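Local structure of botulinum neurotoxin type G (Clostridium botulinum, 3MPP) at residues F243-Q248 / G417-F422. The protein is the receptor-binding domain of a clostridial neurotoxin, responsible for adherence of the toxin to the host cell surface. The protein carries 4 engineered substitutions. Numbering follows the deposited sequence.
Sequences FNQGMQ and GCNWQF
Phe243 pairs with Gln421 where two antiparallel strands of the C-terminal receptor-binding subdomain meet. The pair is hydrogen-bonded: Phe243 N gives to Gln421 O and Gln421 N to Phe243 O, both at 2.8 Å. Phe243 O also takes a CA-H contact from Trp420. The Phe243 ring lies alongside the Gln421 side chain, its CD2 3.9 Å from Gln421 CB. The Gln421 amide is turned 67° from the ring, and its NE2 binds Asn362.

Asn244 and Trp420 form the next, non-hydrogen-bonded pair, with side chains on the other face. Asn244 ND2 sits over one face of the indole, toward its rim, 3.3 Å from Trp420 CH2. The planes are nearly perpendicular. Asn244 ND2 also gives a nearly straight bond to Gly417 O (2.8 Å), from above the carbonyl plane. Asn244 OD1 accepts from Met247 N, three residues on, at 2.9 Å, an Asx motif where the strand ends. This amide links its turn to the 417-422 segment.

Gln245 N gives to Asn419 O (2.8 Å). With CG anti to the backbone N (chi1 -179°), the extended Gln245 chain runs beside Asn419. Gln245 OE1 takes a weak bond from Asn419 ND2 (3.0 Å), and Gln245 NE2 bonds Glu357 OE1. Asn419 OD1 bonds Gln364 NE2 and Tyr356 OH. Gly246 then passes Gly417, which lies about 7 Å from the side chain of Trp402, the inferred ganglioside-binding residue.

The contact joins strands 239-244 and 420-423 of the beta-trefoil. Strand 373-382 borders the Asn244 and Trp420 side: Ile379 touches both, and Trp420 NE1 bonds Phe377 O. Phe229 packs edge-to-face with Phe243.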
ATOM      1  N   PHE A 243       1.586   8.633  10.142  1.00 23.16           N
ATOM      2  CA  PHE A 243       0.163   8.349  10.179  1.00 19.37           C
ATOM      3  C   PHE A 243      -0.146   7.406  11.344  1.00 20.44           C
ATOM      4  O   PHE A 243       0.562   6.417  11.539  1.00 19.59           O
ATOM      5  CB  PHE A 243      -0.275   7.748   8.840  1.00 22.01           C
ATOM      6  CG  PHE A 243      -1.676   7.210   8.827  1.00 22.04           C
ATOM      7  CD1 PHE A 243      -2.751   8.036   8.519  1.00 21.93           C
ATOM      8  CD2 PHE A 243      -1.922   5.864   9.078  1.00 21.53           C
ATOM      9  CE1 PHE A 243      -4.049   7.538   8.495  1.00 25.39           C
ATOM     10  CE2 PHE A 243      -3.237   5.357   9.058  1.00 26.35           C
ATOM     11  CZ  PHE A 243      -4.288   6.189   8.759  1.00 23.86           C
ATOM     12  N   ASN A 244      -1.197   7.726  12.100  1.00 17.45           N
ATOM     13  CA  ASN A 244      -1.677   6.873  13.195  1.00 24.18           C
ATOM     14  C   ASN A 244      -2.963   6.115  12.844  1.00 23.74           C
ATOM     15  O   ASN A 244      -3.989   6.726  12.560  1.00 25.44           O
ATOM     16  CB  ASN A 244      -1.886   7.699  14.472  1.00 17.00           C
ATOM     17  CG  ASN A 244      -2.130   6.830  15.677  1.00 23.24           C
ATOM     18  OD1 ASN A 244      -3.241   6.369  15.888  1.00 24.53           O
ATOM     19  ND2 ASN A 244      -1.079   6.584  16.468  1.00 19.81           N
ATOM     20  N   GLN A 245      -2.911   4.784  12.893  1.00 21.88           N
ATOM     21  CA  GLN A 245      -4.064   3.964  12.539  1.00 21.45           C
ATOM     22  C   GLN A 245      -5.264   4.171  13.476  1.00 22.61           C
ATOM     23  O   GLN A 245      -6.398   4.091  13.039  1.00 22.19           O
ATOM     24  CB  GLN A 245      -3.715   2.470  12.483  1.00 24.91           C
ATOM     25  CG  GLN A 245      -4.928   1.594  12.075  1.00 22.60           C
ATOM     26  CD  GLN A 245      -4.644   0.106  12.143  1.00 30.75           C
ATOM     27  OE1 GLN A 245      -3.779  -0.334  12.890  1.00 27.75           O
ATOM     28  NE2 GLN A 245      -5.360  -0.674  11.339  1.00 30.09           N
ATOM     29  N   GLY A 246      -5.014   4.451  14.751  1.00 22.52           N
ATOM     30  CA  GLY A 246      -6.107   4.646  15.693  1.00 25.31           C
ATOM     31  C   GLY A 246      -6.745   6.029  15.650  1.00 26.91           C
ATOM     32  O   GLY A 246      -7.917   6.193  15.980  1.00 29.60           O
ATOM     33  N   MET A 247      -5.964   7.028  15.248  1.00 21.65           N
ATOM     34  CA  MET A 247      -6.446   8.402  15.180  1.00 25.61           C
ATOM     35  C   MET A 247      -6.048   8.917  13.816  1.00 22.97           C
ATOM     36  O   MET A 247      -5.015   9.572  13.655  1.00 23.93           O
ATOM     37  CB  MET A 247      -5.819   9.228  16.306  1.00 19.58           C
ATOM     38  CG  MET A 247      -6.111   8.602  17.677  1.00 41.71           C
ATOM     39  SD  MET A 247      -5.517   9.521  19.104  1.00 42.94           S
ATOM     40  CE  MET A 247      -6.492  11.012  18.922  1.00 38.67           C
ATOM     41  N   GLN A 248      -6.854   8.571  12.821  1.00 20.00           N
ATOM     42  CA  GLN A 248      -6.456   8.763  11.429  1.00 23.65           C
ATOM     43  C   GLN A 248      -6.642  10.198  10.953  1.00 25.61           C
ATOM     44  O   GLN A 248      -6.090  10.590   9.931  1.00 25.83           O
ATOM     45  CB  GLN A 248      -7.249   7.811  10.523  1.00 26.50           C
ATOM     46  CG  GLN A 248      -7.200   6.371  11.010  1.00 25.10           C
ATOM     47  CD  GLN A 248      -7.622   5.377   9.965  1.00 34.55           C
ATOM     48  OE1 GLN A 248      -8.105   5.753   8.893  1.00 31.00           O
ATOM     49  NE2 GLN A 248      -7.457   4.090  10.272  1.00 30.98           N
ATOM     50  N   GLY A 417      -4.125   2.838  18.666  1.00 21.37           N
ATOM     51  CA  GLY A 417      -3.294   4.032  18.815  1.00 21.35           C
ATOM     52  C   GLY A 417      -1.772   3.851  18.765  1.00 26.01           C
ATOM     53  O   GLY A 417      -1.029   4.829  18.660  1.00 21.25           O
ATOM     54  N   CYS A 418      -1.297   2.617  18.884  1.00 22.54           N
ATOM     55  CA  CYS A 418       0.137   2.356  18.797  1.00 17.18           C
ATOM     56  C   CYS A 418       0.512   1.827  17.424  1.00 16.30           C
ATOM     57  O   CYS A 418       1.612   1.318  17.238  1.00 19.30           O
ATOM     58  CB  CYS A 418       0.587   1.331  19.853  1.00 18.09           C
ATOM     59  SG  CYS A 418      -0.438  -0.176  19.907  1.00 25.38           S
ATOM     60  N   ASN A 419      -0.388   1.958  16.460  1.00 18.25           N
ATOM     61  CA  ASN A 419      -0.075   1.471  15.111  1.00 18.49           C
ATOM     62  C   ASN A 419       0.163   2.644  14.191  1.00 21.15           C
ATOM     63  O   ASN A 419      -0.696   3.510  14.060  1.00 18.83           O
ATOM     64  CB  ASN A 419      -1.201   0.593  14.567  1.00 17.60           C
ATOM     65  CG  ASN A 419      -1.447  -0.618  15.431  1.00 25.29           C
ATOM     66  OD1 ASN A 419      -0.506  -1.185  15.984  1.00 25.26           O
ATOM     67  ND2 ASN A 419      -2.711  -1.018  15.561  1.00 24.21           N
ATOM     68  N   TRP A 420       1.324   2.642  13.538  1.00 15.84           N
ATOM     69  CA  TRP A 420       1.758   3.769  12.728  1.00 15.59           C
ATOM     70  C   TRP A 420       2.056   3.361  11.299  1.00 21.31           C
ATOM     71  O   TRP A 420       2.383   2.195  11.034  1.00 20.91           O
ATOM     72  CB  TRP A 420       3.045   4.352  13.329  1.00 19.64           C
ATOM     73  CG  TRP A 420       2.917   4.817  14.777  1.00 22.04           C
ATOM     74  CD1 TRP A 420       3.206   4.090  15.906  1.00 21.32           C
ATOM     75  CD2 TRP A 420       2.480   6.115  15.238  1.00 23.62           C
ATOM     76  NE1 TRP A 420       2.967   4.860  17.040  1.00 19.69           N
ATOM     77  CE2 TRP A 420       2.532   6.101  16.657  1.00 21.47           C
ATOM     78  CE3 TRP A 420       2.050   7.280  14.593  1.00 19.53           C
ATOM     79  CZ2 TRP A 420       2.176   7.212  17.436  1.00 19.36           C
ATOM     80  CZ3 TRP A 420       1.696   8.386  15.371  1.00 21.77           C
ATOM     81  CH2 TRP A 420       1.750   8.334  16.778  1.00 17.28           C
ATOM     82  N   GLN A 421       1.949   4.325  10.387  1.00 18.50           N
ATOM     83  CA  GLN A 421       2.486   4.154   9.041  1.00 16.07           C
ATOM     84  C   GLN A 421       3.324   5.362   8.666  1.00 21.43           C
ATOM     85  O   GLN A 421       3.060   6.488   9.107  1.00 19.77           O
ATOM     86  CB  GLN A 421       1.355   3.952   8.024  1.00 12.71           C
ATOM     87  CG  GLN A 421       0.504   2.700   8.306  1.00 19.46           C
ATOM     88  CD  GLN A 421      -0.579   2.496   7.273  1.00 26.03           C
ATOM     89  OE1 GLN A 421      -0.377   2.762   6.088  1.00 26.04           O
ATOM     90  NE2 GLN A 421      -1.737   2.008   7.713  1.00 24.08           N
ATOM     91  N   PHE A 422       4.342   5.116   7.857  1.00 17.84           N
ATOM     92  CA  PHE A 422       5.237   6.163   7.398  1.00 18.25           C
ATOM     93  C   PHE A 422       4.888   6.560   5.955  1.00 21.28           C
ATOM     94  O   PHE A 422       4.788   5.700   5.068  1.00 19.26           O
ATOM     95  CB  PHE A 422       6.683   5.677   7.488  1.00 16.48           C
ATOM     96  CG  PHE A 422       7.188   5.513   8.925  1.00 27.12           C
ATOM     97  CD1 PHE A 422       7.787   6.578   9.598  1.00 29.93           C
ATOM     98  CD2 PHE A 422       7.061   4.303   9.592  1.00 24.36           C
ATOM     99  CE1 PHE A 422       8.255   6.439  10.907  1.00 28.04           C
ATOM    100  CE2 PHE A 422       7.533   4.148  10.914  1.00 23.40           C
ATOM    101  CZ  PHE A 422       8.126   5.223  11.566  1.00 24.26           C
TER